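Local structure of hydroxylase (Rhodococcus sp., 2OR0) at residues Ala164-Met169 against Lys210-Asp215; Ser95-Gly100 against Arg205-Lys210; Asp27-Val32 against Met86-Leu91. The protein is probably a flavin-dependent hydroxylase of the acyl-CoA dehydrogenase superfamily, expected to use reduced flavin and molecular oxygen to put one oxygen atom into a substrate. All coordinates share one frame; numbering follows the deposited sequence.

The three contacts run from the beta domain into the alpha-helical body of the chain. Interaction 3 comes first in sequence, closes before the others open, and joins helices 24-31 and 78-91. Interaction 2 ties helix 93-102 to the loop ahead of strand 210-214; the centres of interactions 2 and 3 are about 15 Å apart. Interaction 1 lies between two strands of the mixed sheet that are not hydrogen-bonded to each other, its centre about 17 Å from that of interaction 2 and about 30 Å from that of interaction 3. Interactions 1 and 2 share K210, so 205-215 runs unbroken from the helix junction into the sheet. Interactions 2 and 3 touch directly, V88 CG1 lying 3.6 Å from G96 N.

Interaction 1 (Ala164-Met169 against Lys210-Asp215); sequences AFLGAM and KDLIVD
L212 reaches from strand 210-214 toward strand 163-170 and meets two side chains there, both through its CD1 methyl. CD1 lies 4.0 Å from A164 CB and 4.1 Å from L166 CD2, so one methyl sits over the pair, almost equally near to both. A164 and L166 are two residues apart and so on the same face of their strand. The CB atoms of all three point toward the opposing segment. L166 and L212 approach at a slant. In each leucine CG stands beside the backbone N (chi1 -53° for L166, -58° for L212), and the extended end sends one delta methyl across the gap. The closest CA pair, A164 and L212, is 9.3 Å apart, and no backbone bond links the two segments: the side chains alone bridge the distance. Only 112 Å² is buried in total, in keeping with a narrow apolar contact, yet all three residues are buried in the fold. Strand 163-170 pairs with 182-188 and 137-142, and strand 210-214 with 145-155 and 193-195, where L212 also packs on S155 and I194; the contact therefore bridges two non-neighbouring strands of the mixed sheet.

Interaction 2 (Ser95-Gly100 against Arg205-Lys210); sequences SGWVTG and RGTGSK
The backbones of V98, in helix 93-102, and T207, at the end of the 3-10 turn 205-207, come within 6.4 Å at their CA atoms, and the contact between them is carried by side chains. T207 is the central residue, touching W97 and V98 at once. Its CG2 methyl lies 3.6 Å from W97 CD1, and it also approaches W97 CB at 3.9 Å, so the methyl sits at the root of the indole, on the pyrrole side. It comes to the ring obliquely. The tryptophan is placed by its first torsion, with CG opposite the backbone N (chi1 -179°), which swings the indole toward the loop. V98 approaches T207 in a different manner: the two side chains slide past each other in opposite directions, with V98 CG2 4.2 Å from both CA and CB of the threonine.

The polar ends turn to other partners. T207 OG1 is hydrogen-bonded to the backbone oxygen of L204, while S209 OG lies 2.7 Å from T207 OG1 and also pairs with S156 OG. W97 NE1 bonds to S156 OG as well; S156 therefore connects the indole to the loop. Within the helix, T99 OG1 donates to S95 O at 2.8 Å, and T99 N reaches that oxygen from the opposite face of the carbonyl plane. W97 also touches I258, A261 and V262 of helix 250-277. G208 has a positive phi (54°), which favours glycine here, and S209 is the centre of an inverse gamma turn. Helix 93-102 thus meets the loop leading into strand 210-214, where T207 is backbone-bonded to G157, consistent with the alpha/beta junction of the acyl-CoA dehydrogenase fold.

Interaction 3 (Asp27-Val32 against Met86-Leu91); sequences DRIEVV and MGVAAL
I29 touches helix 78-91 with two branches, one for each partner. Its CG2 methyl lies 3.7 Å from L91 CD1, while the other branch, CG1 and CD1, lies against V88 CG2, with CD1 at 4.0 Å. The isoleucine torsions separate these tasks: CG1 stands opposite the carbonyl carbon (chi1 -69°), leaving CG2 opposite the backbone N, and chi2 of -66° bends CD1 round instead of extending the chain. V88 and I29 meet at about a right angle. In V88 it is the methyl opposite the carbonyl carbon that makes the contact; CG1 instead packs against helix 93-102. L91 crosses I29 at a slant, with its extended chi2 (176°) carrying CD1 onto the isoleucine. Both I29 and L91 have their CB directed toward the other segment, and the closest CA pair, I29 with V88, is 7.1 Å apart. The contact buries 144 Å² over both sides. Neighbouring helices pack on the same residues: I36 of helix 33-46 touches both I29 and L91, and L57 of helix 51-60 lies on V88. The result is hydrophobic helix-helix packing in the N-terminal helical part of an acyl-CoA dehydrogenase-like fold.

Interaction 1 (Ala164-Met169 against Lys210-Asp215)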
loop_
_atom_site.group_PDB
_atom_site.type_symbol
_atom_site.label_atom_id
_atom_site.label_comp_id
_atom_site.label_asym_id
_atom_site.label_seq_id
_atom_site.Cartn_x
_atom_site.Cartn_y
_atom_site.Cartn_z
ATOM N N ALA A 164 -6.356 -11.830 8.983
ATOM C CA ALA A 164 -5.042 -11.218 8.806
ATOM C C ALA A 164 -4.192 -12.111 7.960
ATOM O O ALA A 164 -4.280 -13.328 8.075
ATOM C CB ALA A 164 -4.364 -10.994 10.140
ATOM N N PHE A 165 -3.374 -11.479 7.124
ATOM C CA PHE A 165 -2.386 -12.121 6.290
ATOM C C PHE A 165 -1.026 -11.767 6.890
ATOM O O PHE A 165 -0.617 -10.615 6.810
ATOM C CB PHE A 165 -2.480 -11.485 4.904
ATOM C CG PHE A 165 -2.364 -12.451 3.761
ATOM C CD1 PHE A 165 -3.057 -12.206 2.558
ATOM C CD2 PHE A 165 -1.580 -13.595 3.855
ATOM C CE1 PHE A 165 -2.970 -13.098 1.482
ATOM C CE2 PHE A 165 -1.499 -14.493 2.761
ATOM C CZ PHE A 165 -2.198 -14.234 1.594
ATOM N N LEU A 166 -0.309 -12.711 7.489
ATOM C CA LEU A 166 0.900 -12.344 8.239
ATOM C C LEU A 166 2.108 -13.110 7.777
ATOM O O LEU A 166 1.971 -14.241 7.316
ATOM C CB LEU A 166 0.700 -12.609 9.738
ATOM C CG LEU A 166 -0.530 -11.988 10.392
ATOM C CD1 LEU A 166 -0.829 -12.665 11.766
ATOM C CD2 LEU A 166 -0.356 -10.440 10.506
ATOM N N GLY A 167 3.294 -12.521 7.925
ATOM C CA GLY A 167 4.532 -13.251 7.641
ATOM C C GLY A 167 5.017 -14.002 8.873
ATOM O O GLY A 167 4.801 -13.569 10.006
ATOM N N ALA A 168 5.676 -15.131 8.661
ATOM C CA ALA A 168 6.257 -15.878 9.760
ATOM C C ALA A 168 7.452 -16.665 9.279
ATOM O O ALA A 168 7.496 -17.107 8.124
ATOM C CB ALA A 168 5.223 -16.803 10.372
HETATM N N MSE A 169 8.430 -16.828 10.155
HETATM C CA MSE A 169 9.519 -17.772 9.917
HETATM C C MSE A 169 9.101 -19.147 10.437
HETATM O O MSE A 169 8.323 -19.244 11.374
HETATM C CB MSE A 169 10.804 -17.332 10.609
HETATM C CG MSE A 169 11.247 -15.906 10.305
HETATM SE SE MSE A 169 11.565 -15.575 8.390
HETATM C CE MSE A 169 13.120 -16.718 8.078
ATOM N N LYS A 210 -2.352 -0.657 14.210
ATOM C CA LYS A 210 -2.012 -1.223 15.528
ATOM C C LYS A 210 -1.196 -2.515 15.448
ATOM O O LYS A 210 -1.102 -3.130 14.377
ATOM C CB LYS A 210 -3.304 -1.441 16.333
ATOM C CG LYS A 210 -3.978 -0.130 16.772
ATOM C CD LYS A 210 -5.427 -0.389 17.172
ATOM C CE LYS A 210 -6.228 0.880 17.329
ATOM N NZ LYS A 210 -7.654 0.515 17.587
ATOM N N ASP A 211 -0.560 -2.872 16.570
ATOM C CA ASP A 211 0.102 -4.155 16.734
ATOM C C ASP A 211 -0.928 -5.281 16.852
ATOM O O ASP A 211 -2.032 -5.080 17.377
ATOM C CB ASP A 211 0.958 -4.165 18.016
ATOM C CG ASP A 211 2.241 -3.317 17.898
ATOM O OD1 ASP A 211 2.398 -2.487 16.946
ATOM O OD2 ASP A 211 3.102 -3.478 18.789
ATOM N N LEU A 212 -0.542 -6.463 16.390
ATOM C CA LEU A 212 -1.303 -7.692 16.601
ATOM C C LEU A 212 -0.427 -8.691 17.353
ATOM O O LEU A 212 0.760 -8.806 17.067
ATOM C CB LEU A 212 -1.687 -8.335 15.254
ATOM C CG LEU A 212 -2.504 -7.626 14.160
ATOM C CD1 LEU A 212 -2.925 -8.624 13.085
ATOM C CD2 LEU A 212 -3.726 -6.885 14.693
ATOM N N ILE A 213 -1.035 -9.437 18.277
ATOM C CA ILE A 213 -0.349 -10.509 19.016
ATOM C C ILE A 213 -1.046 -11.859 18.807
ATOM O O ILE A 213 -2.274 -11.943 18.866
ATOM C CB ILE A 213 -0.282 -10.221 20.545
ATOM C CG1 ILE A 213 0.795 -9.175 20.833
ATOM C CG2 ILE A 213 0.128 -11.497 21.335
ATOM C CD1 ILE A 213 0.866 -8.767 22.317
ATOM N N VAL A 214 -0.248 -12.895 18.583
ATOM C CA VAL A 214 -0.730 -14.280 18.567
ATOM C C VAL A 214 0.047 -15.081 19.629
ATOM O O VAL A 214 1.287 -15.076 19.628
ATOM C CB VAL A 214 -0.592 -14.912 17.133
ATOM C CG1 VAL A 214 -1.128 -16.348 17.105
ATOM C CG2 VAL A 214 -1.355 -14.078 16.089
ATOM N N ASP A 215 -0.680 -15.751 20.532
ATOM C CA ASP A 215 -0.062 -16.545 21.617
ATOM C C ASP A 215 0.251 -17.996 21.227
ATOM O O ASP A 215 1.229 -18.582 21.726
ATOM C CB ASP A 215 -0.932 -16.531 22.892
ATOM C CG ASP A 215 -0.763 -15.256 23.707
ATOM O OD1 ASP A 215 0.212 -14.522 23.458
ATOM O OD2 ASP A 215 -1.622 -14.973 24.585
#

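Interaction 2 (Ser95-Gly100 against Arg205-Lys210)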
loop_
_atom_site.group_PDB
_atom_site.type_symbol
_atom_site.label_atom_id
_atom_site.label_comp_id
_atom_site.label_asym_id
_atom_site.label_seq_id
_atom_site.Cartn_x
_atom_site.Cartn_y
_atom_site.Cartn_z
ATOM N N SER A 95 -7.436 6.858 4.303
ATOM C CA SER A 95 -8.267 6.025 3.446
ATOM C C SER A 95 -7.472 5.534 2.249
ATOM O O SER A 95 -7.637 4.395 1.829
ATOM C CB SER A 95 -9.481 6.813 2.947
ATOM O OG SER A 95 -10.238 7.272 4.050
ATOM N N GLY A 96 -6.638 6.416 1.680
ATOM C CA GLY A 96 -5.851 6.070 0.514
ATOM C C GLY A 96 -4.870 4.966 0.838
ATOM O O GLY A 96 -4.686 4.031 0.056
ATOM N N TRP A 97 -4.218 5.106 1.993
ATOM C CA TRP A 97 -3.239 4.139 2.467
ATOM C C TRP A 97 -3.894 2.780 2.718
ATOM O O TRP A 97 -3.340 1.730 2.342
ATOM C CB TRP A 97 -2.579 4.652 3.750
ATOM C CG TRP A 97 -1.531 3.710 4.293
ATOM C CD1 TRP A 97 -1.726 2.724 5.223
ATOM C CD2 TRP A 97 -0.141 3.647 3.923
ATOM N NE1 TRP A 97 -0.532 2.069 5.474
ATOM C CE2 TRP A 97 0.450 2.606 4.688
ATOM C CE3 TRP A 97 0.667 4.379 3.041
ATOM C CZ2 TRP A 97 1.815 2.268 4.584
ATOM C CZ3 TRP A 97 2.033 4.045 2.943
ATOM C CH2 TRP A 97 2.586 3.004 3.710
ATOM N N VAL A 98 -5.063 2.796 3.348
ATOM C CA VAL A 98 -5.750 1.539 3.691
ATOM C C VAL A 98 -6.191 0.801 2.398
ATOM O O VAL A 98 -6.036 -0.427 2.270
ATOM C CB VAL A 98 -6.922 1.790 4.672
ATOM C CG1 VAL A 98 -7.885 0.604 4.690
ATOM C CG2 VAL A 98 -6.385 2.087 6.086
ATOM N N THR A 99 -6.649 1.574 1.421
ATOM C CA THR A 99 -7.018 1.035 0.087
ATOM C C THR A 99 -5.856 0.364 -0.621
ATOM O O THR A 99 -6.004 -0.737 -1.151
ATOM C CB THR A 99 -7.599 2.121 -0.815
ATOM O OG1 THR A 99 -8.681 2.760 -0.142
ATOM C CG2 THR A 99 -8.116 1.515 -2.108
ATOM N N GLY A 100 -4.698 1.018 -0.618
ATOM C CA GLY A 100 -3.493 0.436 -1.177
ATOM C C GLY A 100 -2.872 -0.764 -0.484
ATOM O O GLY A 100 -2.092 -1.476 -1.106
ATOM N N ARG A 205 -2.257 8.629 11.022
ATOM C CA ARG A 205 -2.787 8.314 12.347
ATOM C C ARG A 205 -4.075 7.561 12.138
ATOM O O ARG A 205 -4.306 6.538 12.774
ATOM C CB ARG A 205 -2.995 9.585 13.197
ATOM C CG ARG A 205 -1.666 10.200 13.672
ATOM C CD ARG A 205 -1.834 11.528 14.410
ATOM N NE ARG A 205 -2.608 11.407 15.647
ATOM C CZ ARG A 205 -2.148 10.894 16.794
ATOM N NH1 ARG A 205 -2.947 10.856 17.858
ATOM N NH2 ARG A 205 -0.900 10.433 16.898
ATOM N N GLY A 206 -4.856 8.036 11.170
ATOM C CA GLY A 206 -6.173 7.510 10.862
ATOM C C GLY A 206 -6.205 6.126 10.269
ATOM O O GLY A 206 -7.284 5.573 10.122
ATOM N N THR A 207 -5.047 5.561 9.923
ATOM C CA THR A 207 -4.978 4.188 9.412
ATOM C C THR A 207 -5.215 3.136 10.517
ATOM O O THR A 207 -5.609 1.990 10.236
ATOM C CB THR A 207 -3.641 3.897 8.680
ATOM O OG1 THR A 207 -2.531 3.972 9.589
ATOM C CG2 THR A 207 -3.419 4.889 7.505
ATOM N N GLY A 208 -4.977 3.544 11.763
ATOM C CA GLY A 208 -5.100 2.676 12.916
ATOM C C GLY A 208 -4.273 1.438 12.731
ATOM O O GLY A 208 -4.788 0.342 12.905
ATOM N N SER A 209 -2.986 1.614 12.404
ATOM C CA SER A 209 -2.089 0.513 12.113
ATOM C C SER A 209 -1.477 -0.098 13.389
ATOM O O SER A 209 -0.256 -0.100 13.589
ATOM C CB SER A 209 -1.015 0.947 11.118
ATOM O OG SER A 209 -1.597 1.483 9.936
ATOM N N LYS A 210 -2.352 -0.657 14.210
ATOM C CA LYS A 210 -2.012 -1.223 15.528
ATOM C C LYS A 210 -1.196 -2.515 15.448
ATOM O O LYS A 210 -1.102 -3.130 14.377
ATOM C CB LYS A 210 -3.304 -1.441 16.333
ATOM C CG LYS A 210 -3.978 -0.130 16.772
ATOM C CD LYS A 210 -5.427 -0.389 17.172
ATOM C CE LYS A 210 -6.228 0.880 17.329
ATOM N NZ LYS A 210 -7.654 0.515 17.587
#

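Interaction 3 (Asp27-Val32 against Met86-Leu91)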
loop_
_atom_site.group_PDB
_atom_site.type_symbol
_atom_site.label_atom_id
_atom_site.label_comp_id
_atom_site.label_asym_id
_atom_site.label_seq_id
_atom_site.Cartn_x
_atom_site.Cartn_y
_atom_site.Cartn_z
ATOM N N ASP A 27 -15.125 6.690 -10.135
ATOM C CA ASP A 27 -16.321 7.537 -10.301
ATOM C C ASP A 27 -17.177 7.507 -9.045
ATOM O O ASP A 27 -17.728 8.538 -8.653
ATOM C CB ASP A 27 -17.193 7.080 -11.483
ATOM C CG ASP A 27 -16.490 7.193 -12.819
ATOM O OD1 ASP A 27 -15.785 8.208 -13.058
ATOM O OD2 ASP A 27 -16.665 6.260 -13.636
ATOM N N ARG A 28 -17.307 6.329 -8.432
ATOM C CA ARG A 28 -18.048 6.199 -7.163
ATOM C C ARG A 28 -17.384 6.959 -5.999
ATOM O O ARG A 28 -18.061 7.554 -5.164
ATOM C CB ARG A 28 -18.224 4.734 -6.777
ATOM C CG ARG A 28 -18.989 3.905 -7.774
ATOM C CD ARG A 28 -19.375 2.601 -7.148
ATOM N NE ARG A 28 -18.850 1.483 -7.913
ATOM C CZ ARG A 28 -18.797 0.231 -7.462
ATOM N NH1 ARG A 28 -19.228 -0.070 -6.235
ATOM N NH2 ARG A 28 -18.295 -0.719 -8.238
ATOM N N ILE A 29 -16.060 6.922 -5.960
ATOM C CA ILE A 29 -15.259 7.700 -5.011
ATOM C C ILE A 29 -15.478 9.209 -5.214
ATOM O O ILE A 29 -15.634 9.961 -4.244
ATOM C CB ILE A 29 -13.754 7.321 -5.143
ATOM C CG1 ILE A 29 -13.511 5.885 -4.639
ATOM C CG2 ILE A 29 -12.835 8.341 -4.431
ATOM C CD1 ILE A 29 -13.753 5.685 -3.124
ATOM N N GLU A 30 -15.523 9.634 -6.479
ATOM C CA GLU A 30 -15.654 11.053 -6.817
ATOM C C GLU A 30 -16.989 11.558 -6.300
ATOM O O GLU A 30 -17.076 12.669 -5.782
ATOM C CB GLU A 30 -15.520 11.283 -8.332
ATOM C CG GLU A 30 -14.059 11.247 -8.886
ATOM C CD GLU A 30 -13.968 11.133 -10.441
ATOM O OE1 GLU A 30 -14.899 11.608 -11.164
ATOM O OE2 GLU A 30 -12.956 10.569 -10.944
ATOM N N VAL A 31 -18.018 10.710 -6.413
ATOM C CA VAL A 31 -19.360 11.021 -5.938
ATOM C C VAL A 31 -19.393 11.253 -4.424
ATOM O O VAL A 31 -20.061 12.173 -3.956
ATOM C CB VAL A 31 -20.396 9.946 -6.385
ATOM C CG1 VAL A 31 -21.716 10.082 -5.620
ATOM C CG2 VAL A 31 -20.664 10.036 -7.907
ATOM N N VAL A 32 -18.666 10.437 -3.659
ATOM C CA VAL A 32 -18.637 10.610 -2.202
ATOM C C VAL A 32 -17.421 11.367 -1.684
ATOM O O VAL A 32 -17.116 11.289 -0.498
ATOM C CB VAL A 32 -18.800 9.271 -1.449
ATOM C CG1 VAL A 32 -20.204 8.720 -1.682
ATOM C CG2 VAL A 32 -17.724 8.251 -1.872
HETATM N N MSE A 86 -4.355 6.446 -5.714
HETATM C CA MSE A 86 -3.918 7.832 -5.757
HETATM C C MSE A 86 -5.091 8.771 -5.617
HETATM O O MSE A 86 -4.984 9.774 -4.949
HETATM C CB MSE A 86 -3.161 8.137 -7.041
HETATM C CG MSE A 86 -1.837 7.487 -7.145
HETATM SE SE MSE A 86 -1.032 7.848 -8.906
HETATM C CE MSE A 86 0.451 6.626 -8.903
ATOM N N GLY A 87 -6.221 8.444 -6.241
ATOM C CA GLY A 87 -7.397 9.288 -6.150
ATOM C C GLY A 87 -7.981 9.332 -4.751
ATOM O O GLY A 87 -8.354 10.391 -4.264
ATOM N N VAL A 88 -8.065 8.174 -4.098
ATOM C CA VAL A 88 -8.566 8.101 -2.702
ATOM C C VAL A 88 -7.589 8.833 -1.766
ATOM O O VAL A 88 -8.015 9.639 -0.909
ATOM C CB VAL A 88 -8.734 6.636 -2.207
ATOM C CG1 VAL A 88 -9.238 6.631 -0.787
ATOM C CG2 VAL A 88 -9.711 5.865 -3.065
ATOM N N ALA A 89 -6.290 8.546 -1.948
ATOM C CA ALA A 89 -5.200 9.133 -1.135
ATOM C C ALA A 89 -5.184 10.655 -1.172
ATOM O O ALA A 89 -4.897 11.292 -0.141
ATOM C CB ALA A 89 -3.851 8.572 -1.534
ATOM N N ALA A 90 -5.523 11.244 -2.329
ATOM C CA ALA A 90 -5.602 12.713 -2.440
ATOM C C ALA A 90 -6.780 13.310 -1.664
ATOM O O ALA A 90 -6.759 14.490 -1.306
ATOM C CB ALA A 90 -5.616 13.174 -3.929
ATOM N N LEU A 91 -7.796 12.508 -1.382
ATOM C CA LEU A 91 -8.934 12.970 -0.586
ATOM C C LEU A 91 -8.706 12.852 0.924
ATOM O O LEU A 91 -9.096 13.732 1.676
ATOM C CB LEU A 91 -10.226 12.204 -0.959
ATOM C CG LEU A 91 -10.784 12.293 -2.381
ATOM C CD1 LEU A 91 -12.008 11.393 -2.548
ATOM C CD2 LEU A 91 -11.127 13.733 -2.703
#